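Local coordinates for Ice-binding protein (Flavobacteriaceae bacterium, PDB 5UYT) that probably binds ice crystals and provides antifreeze activity through right-handed beta-helix domains, at residues A[307-318]-A[334-344]. Numbering follows the deposited sequence.
Sequences LTPHTYLLNAAT and AVFVIKINGAL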
ATOM      1  N   LEU A 307       0.122   0.965   1.682  1.00 17.35           N
ATOM      2  CA  LEU A 307      -1.061   0.913   0.835  1.00 17.71           C
ATOM      3  C   LEU A 307      -1.020   2.041  -0.213  1.00 17.70           C
ATOM      4  O   LEU A 307      -0.245   3.003  -0.083  1.00 18.29           O
ATOM      5  CB  LEU A 307      -2.333   1.003   1.698  1.00 16.57           C
ATOM      6  CG  LEU A 307      -2.492  -0.108   2.768  1.00 16.27           C
ATOM      7  CD1 LEU A 307      -3.813   0.089   3.548  1.00 16.16           C
ATOM      8  CD2 LEU A 307      -2.418  -1.517   2.156  1.00 16.86           C
ATOM      9  N   THR A 308      -1.836   1.876  -1.264  1.00 18.35           N
ATOM     10  CA  THR A 308      -1.930   2.807  -2.394  1.00 18.27           C
ATOM     11  C   THR A 308      -3.411   3.190  -2.596  1.00 18.36           C
ATOM     12  O   THR A 308      -4.300   2.623  -1.925  1.00 17.89           O
ATOM     13  CB  THR A 308      -1.320   2.173  -3.669  1.00 18.86           C
ATOM     14  OG1 THR A 308      -1.822   0.838  -3.842  1.00 19.25           O
ATOM     15  CG2 THR A 308       0.209   2.159  -3.574  1.00 18.80           C
ATOM     16  N   PRO A 309      -3.696   4.177  -3.481  1.00 19.44           N
ATOM     17  CA  PRO A 309      -5.066   4.681  -3.522  1.00 19.46           C
ATOM     18  C   PRO A 309      -6.063   3.637  -4.066  1.00 20.06           C
ATOM     19  O   PRO A 309      -6.000   3.262  -5.251  1.00 21.05           O
ATOM     20  CB  PRO A 309      -4.977   5.895  -4.476  1.00 19.77           C
ATOM     21  CG  PRO A 309      -3.559   6.336  -4.340  1.00 19.53           C
ATOM     22  CD  PRO A 309      -2.789   5.040  -4.261  1.00 19.42           C
ATOM     23  N   HIS A 310      -6.938   3.164  -3.167  1.00 19.62           N
ATOM     24  CA  HIS A 310      -7.887   2.070  -3.426  1.00 20.25           C
ATOM     25  C   HIS A 310      -8.943   2.106  -2.316  1.00 20.12           C
ATOM     26  O   HIS A 310      -8.751   2.759  -1.289  1.00 19.92           O
ATOM     27  CB  HIS A 310      -7.210   0.687  -3.305  1.00 20.53           C
ATOM     28  CG  HIS A 310      -6.274   0.341  -4.429  1.00 20.70           C
ATOM     29  ND1 HIS A 310      -4.904   0.359  -4.270  1.00 21.12           N
ATOM     30  CD2 HIS A 310      -6.502  -0.055  -5.704  1.00 22.23           C
ATOM     31  CE1 HIS A 310      -4.323  -0.015  -5.400  1.00 21.77           C
ATOM     32  NE2 HIS A 310      -5.270  -0.257  -6.294  1.00 22.33           N
ATOM     33  N   THR A 311      -9.993   1.313  -2.509  1.00 20.77           N
ATOM     34  CA  THR A 311     -10.863   0.918  -1.434  1.00 20.90           C
ATOM     35  C   THR A 311     -10.406  -0.470  -0.947  1.00 20.60           C
ATOM     36  O   THR A 311     -10.442  -1.440  -1.717  1.00 20.96           O
ATOM     37  CB  THR A 311     -12.304   0.827  -1.925  1.00 22.11           C
ATOM     38  OG1 THR A 311     -12.739   2.111  -2.402  1.00 21.47           O
ATOM     39  CG2 THR A 311     -13.222   0.379  -0.772  1.00 22.56           C
ATOM     40  N   TYR A 312     -10.034  -0.567   0.329  1.00 19.50           N
ATOM     41  CA  TYR A 312      -9.563  -1.841   0.907  1.00 19.06           C
ATOM     42  C   TYR A 312     -10.632  -2.413   1.800  1.00 19.32           C
ATOM     43  O   TYR A 312     -11.406  -1.656   2.401  1.00 18.33           O
ATOM     44  CB  TYR A 312      -8.327  -1.585   1.772  1.00 18.69           C
ATOM     45  CG  TYR A 312      -7.132  -1.210   0.939  1.00 18.95           C
ATOM     46  CD1 TYR A 312      -6.379  -2.203   0.296  1.00 19.77           C
ATOM     47  CD2 TYR A 312      -6.778   0.137   0.740  1.00 18.92           C
ATOM     48  CE1 TYR A 312      -5.278  -1.873  -0.497  1.00 18.91           C
ATOM     49  CE2 TYR A 312      -5.679   0.474  -0.054  1.00 18.38           C
ATOM     50  CZ  TYR A 312      -4.935  -0.536  -0.664  1.00 18.54           C
ATOM     51  OH  TYR A 312      -3.844  -0.255  -1.476  1.00 18.01           O
ATOM     52  N   LEU A 313     -10.646  -3.736   1.920  1.00 19.88           N
ATOM     53  CA  LEU A 313     -11.488  -4.428   2.910  1.00 20.58           C
ATOM     54  C   LEU A 313     -10.600  -5.216   3.884  1.00 20.42           C
ATOM     55  O   LEU A 313      -9.743  -6.019   3.469  1.00 20.18           O
ATOM     56  CB  LEU A 313     -12.466  -5.411   2.230  1.00 21.76           C
ATOM     57  CG  LEU A 313     -13.279  -6.285   3.201  1.00 22.71           C
ATOM     58  CD1 LEU A 313     -14.246  -5.485   4.079  1.00 23.39           C
ATOM     59  CD2 LEU A 313     -14.004  -7.376   2.412  1.00 24.36           C
ATOM     60  N   LEU A 314     -10.787  -4.960   5.172  1.00 19.44           N
ATOM     61  CA  LEU A 314     -10.284  -5.855   6.209  1.00 19.64           C
ATOM     62  C   LEU A 314     -11.528  -6.553   6.774  1.00 20.38           C
ATOM     63  O   LEU A 314     -12.319  -5.909   7.466  1.00 20.12           O
ATOM     64  CB  LEU A 314      -9.554  -5.045   7.289  1.00 18.86           C
ATOM     65  CG  LEU A 314      -8.203  -4.471   6.820  1.00 18.69           C
ATOM     66  CD1 LEU A 314      -8.001  -3.113   7.462  1.00 18.07           C
ATOM     67  CD2 LEU A 314      -7.058  -5.400   7.217  1.00 18.91           C
ATOM     68  N   ASN A 315     -11.700  -7.850   6.482  1.00 20.78           N
ATOM     69  CA  ASN A 315     -12.998  -8.513   6.720  1.00 21.84           C
ATOM     70  C   ASN A 315     -13.175  -9.131   8.136  1.00 22.46           C
ATOM     71  O   ASN A 315     -13.883 -10.141   8.292  1.00 23.31           O
ATOM     72  CB  ASN A 315     -13.304  -9.547   5.625  1.00 23.31           C
ATOM     73  CG  ASN A 315     -14.804  -9.855   5.530  1.00 24.93           C
ATOM     74  OD1 ASN A 315     -15.644  -8.969   5.757  1.00 25.09           O
ATOM     75  ND2 ASN A 315     -15.143 -11.097   5.234  1.00 26.57           N
ATOM     76  N   ALA A 316     -12.543  -8.514   9.142  1.00 20.85           N
ATOM     77  CA  ALA A 316     -12.582  -8.995  10.539  1.00 21.47           C
ATOM     78  C   ALA A 316     -12.144  -7.870  11.437  1.00 20.72           C
ATOM     79  O   ALA A 316     -11.669  -6.840  10.950  1.00 19.91           O
ATOM     80  CB  ALA A 316     -11.623 -10.196  10.732  1.00 21.89           C
ATOM     81  N   ALA A 317     -12.280  -8.067  12.749  1.00 20.97           N
ATOM     82  CA  ALA A 317     -11.676  -7.141  13.714  1.00 20.04           C
ATOM     83  C   ALA A 317     -10.218  -6.915  13.322  1.00 20.02           C
ATOM     84  O   ALA A 317      -9.500  -7.883  12.968  1.00 19.78           O
ATOM     85  CB  ALA A 317     -11.748  -7.738  15.111  1.00 21.03           C
ATOM     86  N   THR A 318      -9.772  -5.664  13.426  1.00 18.19           N
ATOM     87  CA  THR A 318      -8.470  -5.282  12.905  1.00 18.33           C
ATOM     88  C   THR A 318      -7.627  -4.733  14.044  1.00 18.08           C
ATOM     89  O   THR A 318      -8.138  -3.978  14.888  1.00 17.30           O
ATOM     90  CB  THR A 318      -8.673  -4.207  11.838  1.00 18.36           C
ATOM     91  OG1 THR A 318      -9.325  -4.806  10.703  1.00 18.22           O
ATOM     92  CG2 THR A 318      -7.339  -3.545  11.422  1.00 18.15           C
ATOM     93  N   ALA A 334      -5.350  11.856  -4.401  1.00 22.03           N
ATOM     94  CA  ALA A 334      -5.659  10.436  -4.213  1.00 21.72           C
ATOM     95  C   ALA A 334      -6.469  10.213  -2.924  1.00 20.75           C
ATOM     96  O   ALA A 334      -6.178  10.803  -1.889  1.00 20.16           O
ATOM     97  CB  ALA A 334      -4.372   9.623  -4.143  1.00 21.50           C
ATOM     98  N   VAL A 335      -7.437   9.297  -2.984  1.00 20.46           N
ATOM     99  CA  VAL A 335      -8.309   8.977  -1.846  1.00 19.48           C
ATOM    100  C   VAL A 335      -8.027   7.511  -1.434  1.00 18.93           C
ATOM    101  O   VAL A 335      -7.802   6.628  -2.296  1.00 18.38           O
ATOM    102  CB  VAL A 335      -9.794   9.079  -2.265  1.00 19.92           C
ATOM    103  CG1 VAL A 335     -10.735   8.468  -1.207  1.00 20.08           C
ATOM    104  CG2 VAL A 335     -10.170  10.529  -2.547  1.00 20.88           C
ATOM    105  N   PHE A 336      -8.067   7.270  -0.130  1.00 17.74           N
ATOM    106  CA  PHE A 336      -7.886   5.939   0.423  1.00 18.00           C
ATOM    107  C   PHE A 336      -9.103   5.643   1.267  1.00 17.89           C
ATOM    108  O   PHE A 336      -9.457   6.441   2.165  1.00 18.49           O
ATOM    109  CB  PHE A 336      -6.670   5.924   1.346  1.00 17.64           C
ATOM    110  CG  PHE A 336      -5.393   6.348   0.679  1.00 18.17           C
ATOM    111  CD1 PHE A 336      -4.477   5.380   0.258  1.00 18.47           C
ATOM    112  CD2 PHE A 336      -5.095   7.708   0.492  1.00 18.28           C
ATOM    113  CE1 PHE A 336      -3.272   5.772  -0.343  1.00 19.47           C
ATOM    114  CE2 PHE A 336      -3.890   8.093  -0.111  1.00 18.97           C
ATOM    115  CZ  PHE A 336      -2.991   7.134  -0.524  1.00 19.34           C
ATOM    116  N   VAL A 337      -9.753   4.510   1.022  1.00 18.06           N
ATOM    117  CA  VAL A 337     -10.846   4.116   1.896  1.00 18.21           C
ATOM    118  C   VAL A 337     -10.518   2.754   2.493  1.00 18.19           C
ATOM    119  O   VAL A 337     -10.172   1.826   1.771  1.00 18.57           O
ATOM    120  CB  VAL A 337     -12.201   4.084   1.155  1.00 19.35           C
ATOM    121  CG1 VAL A 337     -13.277   3.418   2.032  1.00 19.43           C
ATOM    122  CG2 VAL A 337     -12.647   5.515   0.768  1.00 19.96           C
ATOM    123  N   ILE A 338     -10.618   2.640   3.817  1.00 18.05           N
ATOM    124  CA  ILE A 338     -10.294   1.364   4.514  1.00 17.40           C
ATOM    125  C   ILE A 338     -11.560   0.910   5.234  1.00 18.29           C
ATOM    126  O   ILE A 338     -11.993   1.548   6.195  1.00 18.11           O
ATOM    127  CB  ILE A 338      -9.107   1.556   5.499  1.00 17.09           C
ATOM    128  CG1 ILE A 338      -7.871   1.963   4.659  1.00 17.18           C
ATOM    129  CG2 ILE A 338      -8.803   0.239   6.247  1.00 17.76           C
ATOM    130  CD1 ILE A 338      -6.673   2.417   5.461  1.00 19.53           C
ATOM    131  N   LYS A 339     -12.203  -0.132   4.713  1.00 18.63           N
ATOM    132  CA  LYS A 339     -13.441  -0.650   5.295  1.00 19.39           C
ATOM    133  C   LYS A 339     -13.037  -1.778   6.248  1.00 19.73           C
ATOM    134  O   LYS A 339     -12.315  -2.706   5.848  1.00 20.01           O
ATOM    135  CB  LYS A 339     -14.349  -1.245   4.194  1.00 21.28           C
ATOM    136  CG  LYS A 339     -14.765  -0.271   3.105  1.00 21.97           C
ATOM    137  CD  LYS A 339     -15.887  -0.855   2.236  1.00 24.30           C
ATOM    138  CE  LYS A 339     -15.328  -1.928   1.325  1.00 25.54           C
ATOM    139  NZ  LYS A 339     -16.418  -2.490   0.476  1.00 26.44           N
ATOM    140  N   ILE A 340     -13.537  -1.740   7.479  1.00 18.81           N
ATOM    141  CA  ILE A 340     -13.184  -2.773   8.481  1.00 19.12           C
ATOM    142  C   ILE A 340     -14.487  -3.425   8.950  1.00 20.49           C
ATOM    143  O   ILE A 340     -15.392  -2.714   9.434  1.00 21.05           O
ATOM    144  CB  ILE A 340     -12.392  -2.130   9.671  1.00 17.60           C
ATOM    145  CG1 ILE A 340     -11.032  -1.607   9.192  1.00 17.50           C
ATOM    146  CG2 ILE A 340     -12.257  -3.137  10.820  1.00 18.54           C
ATOM    147  CD1 ILE A 340     -10.266  -0.809  10.269  1.00 16.73           C
ATOM    148  N   ASN A 341     -14.614  -4.748   8.765  1.00 20.54           N
ATOM    149  CA  ASN A 341     -15.815  -5.463   9.169  1.00 22.68           C
ATOM    150  C   ASN A 341     -15.598  -6.047  10.574  1.00 22.75           C
ATOM    151  O   ASN A 341     -15.401  -7.276  10.759  1.00 22.71           O
ATOM    152  CB  ASN A 341     -16.165  -6.524   8.109  1.00 25.26           C
ATOM    153  CG  ASN A 341     -17.457  -7.251   8.410  1.00 28.92           C
ATOM    154  OD1 ASN A 341     -18.288  -6.770   9.187  1.00 29.04           O
ATOM    155  ND2 ASN A 341     -17.641  -8.418   7.789  1.00 31.27           N
ATOM    156  N   GLY A 342     -15.628  -5.148  11.553  1.00 20.82           N
ATOM    157  CA  GLY A 342     -15.465  -5.497  12.965  1.00 21.05           C
ATOM    158  C   GLY A 342     -14.843  -4.307  13.685  1.00 19.87           C
ATOM    159  O   GLY A 342     -14.743  -3.224  13.116  1.00 19.11           O
ATOM    160  N   ALA A 343     -14.390  -4.517  14.922  1.00 20.21           N
ATOM    161  CA  ALA A 343     -13.787  -3.453  15.726  1.00 19.60           C
ATOM    162  C   ALA A 343     -12.363  -3.134  15.264  1.00 19.26           C
ATOM    163  O   ALA A 343     -11.687  -3.988  14.653  1.00 19.59           O
ATOM    164  CB  ALA A 343     -13.752  -3.858  17.194  1.00 20.34           C
ATOM    165  N   LEU A 344     -11.924  -1.918  15.555  1.00 17.44           N
ATOM    166  CA  LEU A 344     -10.546  -1.502  15.295  1.00 17.30           C
ATOM    167  C   LEU A 344      -9.857  -1.223  16.633  1.00 17.19           C
ATOM    168  O   LEU A 344     -10.404  -0.488  17.464  1.00 17.16           O
ATOM    169  CB  LEU A 344     -10.507  -0.213  14.442  1.00 17.02           C
ATOM    170  CG  LEU A 344      -9.122   0.440  14.336  1.00 16.62           C
ATOM    171  CD1 LEU A 344      -8.100  -0.516  13.680  1.00 15.92           C
ATOM    172  CD2 LEU A 344      -9.188   1.787  13.592  1.00 17.06           C
TER
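Leu314 CD1 lies 3.7 Å from Ile338 CG2 and touches Ile340 CG1; Leu314 lies beside each isoleucine, all on one face of the sheet. Tyr312 shares that face. Its ring edge comes near Val337 O. Leu307 CD1 lies over the rim of one ring face and His310 CB over the rim of the opposite one. The hydroxyl of Tyr312 is gripped from several directions: Thr308 N gives it a bond of 2.9 Å, His310 ND1 another, and Asp47 is a further partner. A phenylalanine here would probably leave Thr308 N and Asp47 without this mate. Pro309 lies over one face of Phe336, its CA making an off-centre CH-pi contact. On the other side of the sheet, a bend in the Lys339 chain (chi3 -74°) carries CE to 3.8 Å from Thr311 CG2, while NZ bonds to Leu289 O and Thr291 OG1. At the turn, Asn341 ND2 bonds to Asn315 OD1 at 2.9 Å. The donor sits above the carbonyl plane, and the amides are 32° apart. Near-linear backbone bonds, such as Leu314 N to Lys339 O (2.8 Å), join these parallel coils of the beta-helix, and the buried Tyr312 hydroxyl and Lys339 amine each keep polar partners.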